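Local coordinates for putative pachytene checkpoint protein 2 (Caenorhabditis elegans, PDB 4XGU) that probably plays a key role in chromosome recombination during meiosis, as an ATP-binding AAA+ ATPase of the protein-remodelling PCH2 subfamily, at residues A13-C18 with E34-A39; G342-N347 with P406-L411; A376-G381 with L411-V416. All blocks are in the same frame, centred on the assembly; numbering follows the deposited sequence.

Contact 1 (A13-C18 with E34-A39); sequences AEIRIC and EELIKA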
# COMPACT_ATOMS: atom_id res chain seq x y z
N ALA B 13 -55.75 -10.98 4.14
CA ALA B 13 -55.99 -12.29 3.56
C ALA B 13 -55.57 -12.32 2.10
O ALA B 13 -56.00 -11.48 1.30
CB ALA B 13 -57.45 -12.68 3.72
N GLU B 14 -54.73 -13.29 1.75
CA GLU B 14 -54.29 -13.48 0.38
C GLU B 14 -54.94 -14.73 -0.17
O GLU B 14 -54.89 -15.79 0.44
CB GLU B 14 -52.76 -13.59 0.32
CG GLU B 14 -52.03 -12.46 1.01
CD GLU B 14 -50.55 -12.74 1.20
OE1 GLU B 14 -50.05 -13.74 0.62
OE2 GLU B 14 -49.88 -11.98 1.93
N ILE B 15 -55.58 -14.60 -1.33
CA ILE B 15 -56.29 -15.72 -1.93
C ILE B 15 -55.83 -15.95 -3.36
O ILE B 15 -55.96 -15.07 -4.22
CB ILE B 15 -57.81 -15.49 -1.92
CG1 ILE B 15 -58.31 -15.32 -0.48
CG2 ILE B 15 -58.53 -16.64 -2.60
CD1 ILE B 15 -59.79 -15.00 -0.39
N ARG B 16 -55.30 -17.14 -3.63
CA ARG B 16 -54.88 -17.50 -4.98
C ARG B 16 -56.02 -18.17 -5.75
O ARG B 16 -56.48 -19.25 -5.37
CB ARG B 16 -53.67 -18.44 -4.93
CG ARG B 16 -53.07 -18.73 -6.30
CD ARG B 16 -52.49 -20.13 -6.37
NE ARG B 16 -51.57 -20.41 -5.28
CZ ARG B 16 -51.02 -21.60 -5.06
NH1 ARG B 16 -51.31 -22.61 -5.86
NH2 ARG B 16 -50.20 -21.78 -4.03
N ILE B 17 -56.46 -17.52 -6.82
CA ILE B 17 -57.48 -18.11 -7.69
C ILE B 17 -56.86 -18.86 -8.86
O ILE B 17 -55.65 -18.79 -9.09
CB ILE B 17 -58.44 -17.04 -8.25
CG1 ILE B 17 -57.65 -15.83 -8.75
CG2 ILE B 17 -59.45 -16.63 -7.20
CD1 ILE B 17 -58.52 -14.71 -9.26
N CYS B 18 -57.69 -19.57 -9.61
CA CYS B 18 -57.24 -20.28 -10.80
C CYS B 18 -56.95 -19.30 -11.92
O CYS B 18 -57.48 -18.19 -11.94
CB CYS B 18 -58.28 -21.31 -11.25
SG CYS B 18 -57.89 -23.02 -10.81
N GLU B 34 -65.58 -13.13 0.61
CA GLU B 34 -65.57 -12.67 1.99
C GLU B 34 -66.23 -13.70 2.90
O GLU B 34 -65.85 -13.85 4.06
CB GLU B 34 -66.27 -11.32 2.10
CG GLU B 34 -66.12 -10.66 3.46
CD GLU B 34 -66.47 -9.19 3.44
OE1 GLU B 34 -66.33 -8.54 4.50
OE2 GLU B 34 -66.88 -8.69 2.37
N GLU B 35 -67.23 -14.40 2.37
CA GLU B 35 -67.89 -15.47 3.09
C GLU B 35 -66.91 -16.62 3.31
O GLU B 35 -66.86 -17.22 4.39
CB GLU B 35 -69.13 -15.95 2.33
CG GLU B 35 -70.41 -16.03 3.16
CD GLU B 35 -70.88 -14.67 3.69
OE1 GLU B 35 -70.36 -13.63 3.24
OE2 GLU B 35 -71.79 -14.66 4.55
N LEU B 36 -66.12 -16.92 2.28
CA LEU B 36 -65.06 -17.92 2.36
C LEU B 36 -64.07 -17.61 3.48
O LEU B 36 -63.69 -18.48 4.25
CB LEU B 36 -64.32 -18.02 1.03
CG LEU B 36 -62.98 -18.77 1.07
CD1 LEU B 36 -63.19 -20.25 1.34
CD2 LEU B 36 -62.18 -18.55 -0.22
N ILE B 37 -63.65 -16.35 3.54
CA ILE B 37 -62.67 -15.92 4.53
C ILE B 37 -63.23 -15.98 5.95
O ILE B 37 -62.52 -16.31 6.89
CB ILE B 37 -62.17 -14.50 4.21
CG1 ILE B 37 -61.45 -14.49 2.87
CG2 ILE B 37 -61.24 -14.00 5.30
CD1 ILE B 37 -61.06 -13.11 2.40
N LYS B 38 -64.52 -15.67 6.10
CA LYS B 38 -65.16 -15.76 7.40
C LYS B 38 -65.19 -17.21 7.88
O LYS B 38 -64.96 -17.49 9.05
CB LYS B 38 -66.57 -15.18 7.36
N ALA B 39 -65.47 -18.12 6.95
CA ALA B 39 -65.56 -19.54 7.28
C ALA B 39 -64.18 -20.13 7.55
O ALA B 39 -64.01 -20.98 8.43
CB ALA B 39 -66.25 -20.31 6.16
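Ile15 and Ile37 meet through the ends of their longer branches. The Ile15 CD1 methyl lies 3.6 Å from Ile37 CD1; the side chains cross at a slant, and Ile15 CD1 also rests 3.7 Å from Ile37 CG1. The same Ile37 CD1 methyl also lies 3.9 Å from Ala13 CB, which sets one helix methyl against two strand residues. Leu36 adds a looser touch, its CD2 standing 4.3 Å from Ile15 CD1. Both isoleucines carry CG1 beside the backbone N (chi1 -60° for Ile15, -63° for Ile37) and run on extended to CD1, and this gives each branch its full length across the gap. All four touching residues are buried.

The motif is a helix laid across a small mixed sheet within the Pch2 N-terminal domain: strand 12-16 is the middle strand, flanked by 68-72 and 95-98, and the axes of residues 13-16 and 34-39 come within 10.7 Å, with 116° between their directions. Ile95 and Ile71 of the flanking strands also touch Ile37, while Phe66 and Leu69 extend the apolar layer around Ile15 and Leu36. The alternation of the strand turns Glu14 away from the helix, where OE2 is hydrogen-bonded to ND1 of His195; Arg16, likewise apart from the helix, forms a salt bridge with Asp133.

Contact 2 (G342-N347 with P406-L411); sequences GVVIDN and PNCMNL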
# COMPACT_ATOMS: atom_id res chain seq x y z
N GLY B 342 -45.24 -40.26 2.12
CA GLY B 342 -45.29 -41.68 2.41
C GLY B 342 -43.94 -42.31 2.67
O GLY B 342 -43.83 -43.54 2.76
N VAL B 343 -42.91 -41.49 2.79
CA VAL B 343 -41.57 -41.99 3.08
C VAL B 343 -41.51 -42.52 4.51
O VAL B 343 -41.00 -43.62 4.76
CB VAL B 343 -40.50 -40.90 2.88
CG1 VAL B 343 -39.16 -41.36 3.44
CG2 VAL B 343 -40.37 -40.56 1.40
N VAL B 344 -42.03 -41.73 5.45
CA VAL B 344 -42.12 -42.15 6.84
C VAL B 344 -43.55 -42.57 7.19
O VAL B 344 -44.43 -41.72 7.34
CB VAL B 344 -41.65 -41.04 7.80
CG1 VAL B 344 -41.92 -41.43 9.25
CG2 VAL B 344 -40.17 -40.74 7.59
N ILE B 345 -43.77 -43.87 7.30
CA ILE B 345 -45.08 -44.40 7.67
C ILE B 345 -44.98 -45.26 8.92
O ILE B 345 -44.09 -46.10 9.04
CB ILE B 345 -45.70 -45.25 6.53
CG1 ILE B 345 -45.94 -44.39 5.28
CG2 ILE B 345 -47.00 -45.89 6.98
CD1 ILE B 345 -46.59 -45.15 4.14
N ASP B 346 -45.90 -45.03 9.86
CA ASP B 346 -45.97 -45.82 11.08
C ASP B 346 -47.40 -45.86 11.60
O ASP B 346 -47.96 -44.84 11.99
CB ASP B 346 -45.02 -45.26 12.15
CG ASP B 346 -44.80 -46.23 13.30
OD1 ASP B 346 -45.80 -46.70 13.89
OD2 ASP B 346 -43.63 -46.52 13.62
N ASN B 347 -47.99 -47.05 11.59
CA ASN B 347 -49.33 -47.24 12.11
C ASN B 347 -49.34 -47.69 13.57
O ASN B 347 -50.38 -47.70 14.21
CB ASN B 347 -50.10 -48.24 11.24
CG ASN B 347 -50.64 -47.62 9.97
OD1 ASN B 347 -50.32 -48.06 8.87
ND2 ASN B 347 -51.46 -46.58 10.12
N PRO B 406 -39.99 -44.92 15.25
CA PRO B 406 -38.88 -45.12 16.20
C PRO B 406 -37.51 -45.19 15.53
O PRO B 406 -36.55 -44.63 16.05
CB PRO B 406 -39.22 -46.46 16.86
CG PRO B 406 -40.70 -46.57 16.74
CD PRO B 406 -41.01 -45.97 15.40
N ASN B 407 -37.43 -45.87 14.39
CA ASN B 407 -36.18 -45.95 13.65
C ASN B 407 -35.80 -44.60 13.04
O ASN B 407 -34.62 -44.26 12.94
CB ASN B 407 -36.27 -47.01 12.55
CG ASN B 407 -35.35 -48.18 12.81
OD1 ASN B 407 -34.31 -48.04 13.46
ND2 ASN B 407 -35.72 -49.35 12.30
N CYS B 408 -36.81 -43.84 12.63
CA CYS B 408 -36.61 -42.52 12.04
C CYS B 408 -35.84 -41.60 12.99
O CYS B 408 -34.94 -40.87 12.57
CB CYS B 408 -37.95 -41.89 11.67
SG CYS B 408 -37.86 -40.13 11.32
N MET B 409 -36.22 -41.63 14.26
CA MET B 409 -35.55 -40.86 15.29
C MET B 409 -34.10 -41.33 15.44
O MET B 409 -33.19 -40.52 15.63
CB MET B 409 -36.29 -40.98 16.62
CG MET B 409 -36.62 -39.65 17.28
SD MET B 409 -37.55 -38.53 16.21
CE MET B 409 -38.95 -39.56 15.77
N ASN B 410 -33.90 -42.64 15.35
CA ASN B 410 -32.57 -43.22 15.48
C ASN B 410 -31.68 -42.87 14.29
O ASN B 410 -30.49 -42.60 14.45
CB ASN B 410 -32.66 -44.73 15.65
CG ASN B 410 -31.56 -45.29 16.54
OD1 ASN B 410 -31.74 -45.43 17.75
ND2 ASN B 410 -30.42 -45.61 15.93
N LEU B 411 -32.27 -42.87 13.10
CA LEU B 411 -31.51 -42.56 11.89
C LEU B 411 -31.17 -41.08 11.81
O LEU B 411 -30.06 -40.70 11.42
CB LEU B 411 -32.28 -42.98 10.64
CG LEU B 411 -32.53 -44.48 10.44
CD1 LEU B 411 -33.06 -44.75 9.04
CD2 LEU B 411 -31.26 -45.29 10.71
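Asp346 and Pro406 approach from opposite directions, and one carboxylate oxygen meets the CD methylene of the pyrrolidine ring: Asp346 OD2 lies 3.2 Å from Pro406 CD. This ring carbon is bonded to the proline N, just beyond Leu405, and the same OD2 accepts a hydrogen bond from the Leu405 backbone N. The carboxylate therefore lies at the N-terminal end of helix 405-420, where the helix dipole would probably favour a negative charge. Asp346 CG lies anti to the backbone N (chi1 -166°), which sends the group across to the helix. The other oxygen, OD1, is held by the backbone N of Val349 and weakly by that of Glu348, so the carboxylate ties its own loop to the helix start.

Two residues back in the loop, Val344 also points toward the helix, and its CG2 methyl faces Cys408 SG at 4.4 Å, a loose apolar touch. Leu338 and Ile335 of helix 324-340 pack against Val344 and Cys408 respectively. The neighbouring Val343 packs on Lys162 of a second subunit. The arrangement joins the loop that follows helix 324-340 to the start of the last helix of the helical lid domain of this AAA+ ATPase.

Contact 3 (A376-G381 with L411-V416); sequences AQEARG and LFLEAV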
# COMPACT_ATOMS: atom_id res chain seq x y z
N ALA B 376 -32.23 -32.32 18.58
CA ALA B 376 -32.01 -30.90 18.33
C ALA B 376 -30.88 -30.36 19.21
O ALA B 376 -30.15 -29.45 18.81
CB ALA B 376 -33.29 -30.12 18.56
N GLN B 377 -30.76 -30.92 20.41
CA GLN B 377 -29.68 -30.56 21.32
C GLN B 377 -28.33 -31.04 20.80
O GLN B 377 -27.29 -30.43 21.07
CB GLN B 377 -29.92 -31.13 22.72
CG GLN B 377 -30.80 -30.27 23.61
CD GLN B 377 -30.86 -30.80 25.03
OE1 GLN B 377 -30.65 -31.99 25.28
NE2 GLN B 377 -31.14 -29.91 25.98
N GLU B 378 -28.34 -32.14 20.05
CA GLU B 378 -27.11 -32.69 19.50
C GLU B 378 -26.72 -32.00 18.20
O GLU B 378 -25.59 -32.12 17.74
CB GLU B 378 -27.25 -34.20 19.26
CG GLU B 378 -27.79 -35.01 20.44
CD GLU B 378 -26.82 -35.14 21.60
OE1 GLU B 378 -25.73 -34.52 21.55
OE2 GLU B 378 -27.14 -35.86 22.56
N ALA B 379 -27.67 -31.26 17.62
CA ALA B 379 -27.45 -30.62 16.33
C ALA B 379 -27.21 -29.12 16.45
O ALA B 379 -27.69 -28.34 15.64
CB ALA B 379 -28.65 -30.88 15.42
N ARG B 380 -26.44 -28.73 17.46
CA ARG B 380 -26.22 -27.31 17.74
C ARG B 380 -25.37 -26.62 16.69
O ARG B 380 -25.61 -25.45 16.36
CB ARG B 380 -25.59 -27.14 19.12
CG ARG B 380 -26.57 -27.35 20.27
CD ARG B 380 -25.94 -27.05 21.62
NE ARG B 380 -26.97 -26.91 22.65
CZ ARG B 380 -26.80 -27.27 23.92
NH1 ARG B 380 -25.65 -27.79 24.33
NH2 ARG B 380 -27.79 -27.10 24.79
N GLY B 381 -24.39 -27.32 16.14
CA GLY B 381 -23.49 -26.74 15.16
C GLY B 381 -24.09 -26.56 13.77
O GLY B 381 -23.65 -25.70 13.01
N LEU B 411 -32.27 -42.87 13.10
CA LEU B 411 -31.51 -42.56 11.89
C LEU B 411 -31.17 -41.08 11.81
O LEU B 411 -30.06 -40.70 11.42
CB LEU B 411 -32.28 -42.98 10.64
CG LEU B 411 -32.53 -44.48 10.44
CD1 LEU B 411 -33.06 -44.75 9.04
CD2 LEU B 411 -31.26 -45.29 10.71
N PHE B 412 -32.13 -40.24 12.19
CA PHE B 412 -31.93 -38.79 12.20
C PHE B 412 -30.76 -38.42 13.11
O PHE B 412 -29.92 -37.60 12.74
CB PHE B 412 -33.20 -38.07 12.66
CG PHE B 412 -33.99 -37.46 11.53
CD1 PHE B 412 -33.69 -36.18 11.08
CD2 PHE B 412 -35.02 -38.16 10.93
CE1 PHE B 412 -34.42 -35.62 10.04
CE2 PHE B 412 -35.75 -37.60 9.89
CZ PHE B 412 -35.44 -36.33 9.45
N LEU B 413 -30.71 -39.05 14.28
CA LEU B 413 -29.63 -38.80 15.23
C LEU B 413 -28.28 -39.19 14.64
O LEU B 413 -27.28 -38.48 14.82
CB LEU B 413 -29.88 -39.57 16.53
CG LEU B 413 -28.89 -39.29 17.66
CD1 LEU B 413 -29.05 -37.86 18.17
CD2 LEU B 413 -29.07 -40.29 18.79
N GLU B 414 -28.24 -40.31 13.92
CA GLU B 414 -27.00 -40.77 13.31
C GLU B 414 -26.52 -39.81 12.23
O GLU B 414 -25.32 -39.53 12.12
CB GLU B 414 -27.17 -42.17 12.72
CG GLU B 414 -26.80 -43.29 13.67
CD GLU B 414 -26.11 -44.45 12.97
OE1 GLU B 414 -25.39 -45.21 13.64
OE2 GLU B 414 -26.30 -44.58 11.74
N ALA B 415 -27.45 -39.31 11.43
CA ALA B 415 -27.12 -38.38 10.36
C ALA B 415 -26.57 -37.07 10.94
O ALA B 415 -25.61 -36.52 10.41
CB ALA B 415 -28.34 -38.10 9.50
N VAL B 416 -27.18 -36.60 12.02
CA VAL B 416 -26.73 -35.39 12.70
C VAL B 416 -25.27 -35.53 13.14
O VAL B 416 -24.45 -34.66 12.87
CB VAL B 416 -27.60 -35.07 13.93
CG1 VAL B 416 -26.93 -34.01 14.79
CG2 VAL B 416 -28.99 -34.63 13.51
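Glu378 turns its carboxylate back along its own helix, where OE2 makes a salt bridge with NZ of Lys374, and offers the aliphatic part of its chain to helix 405-420. Glu378 CG lies 3.9 Å from Leu413 CD1, the two side chains crossing at an angle. The glutamate chain is bent at chi2 (-71°), which separates the two roles: the methylene touches the leucine while the charged end stays with the lysine. Leu413 holds CG anti to the backbone N (chi1 -174°), and although its first bond runs along the interface, this rotation brings CD1 over to the glutamate.

Deeper in the contact Val416 does most of the work. Its CG1 methyl meets Ala379 CB at 3.6 Å and also approaches the backbone O of Glu378, at 3.8 Å; one methyl thus touches both the carbonyl and the alanine. The small side chain of Ala379 permits close backbones here, the CA atoms of Ala379 and Val416 being 6.0 Å apart. Ile375, a turn earlier, touches both Leu413 and Val416, and it carries the apolar seam back along the helix. Leu390 of helix 384-397 and Leu382 in the loop before it also pack on Val416, while Phe412 reaches Ile335 of helix 324-340. Such apolar packing between neighbouring helices builds the C-terminal lid of the AAA+ module, here between the C-terminal part of 367-378 with the residues that follow it and the last helix, 405-420.

In the fold
Contacts 2 and 3 belong to the lid and follow one another along helix 405-420: their centres are about 16 Å apart, they share Leu411, and the helix is held near its start by the loop 342-347 and farther on by the C-terminal part of 367-378 and the residues after it. Contact 1 lies in the N-terminal domain, with its centre about 36 Å from that of contact 2 and about 40 Å from that of contact 3, and touches neither. All three lie away from the P-loop. Contact 3 comes fairly near the nucleotide, the side chain of Ala379 being about 13 Å from the bound ADP, whereas a residue of loop 342-347, Val343, meets a second subunit of the six-chain assembly.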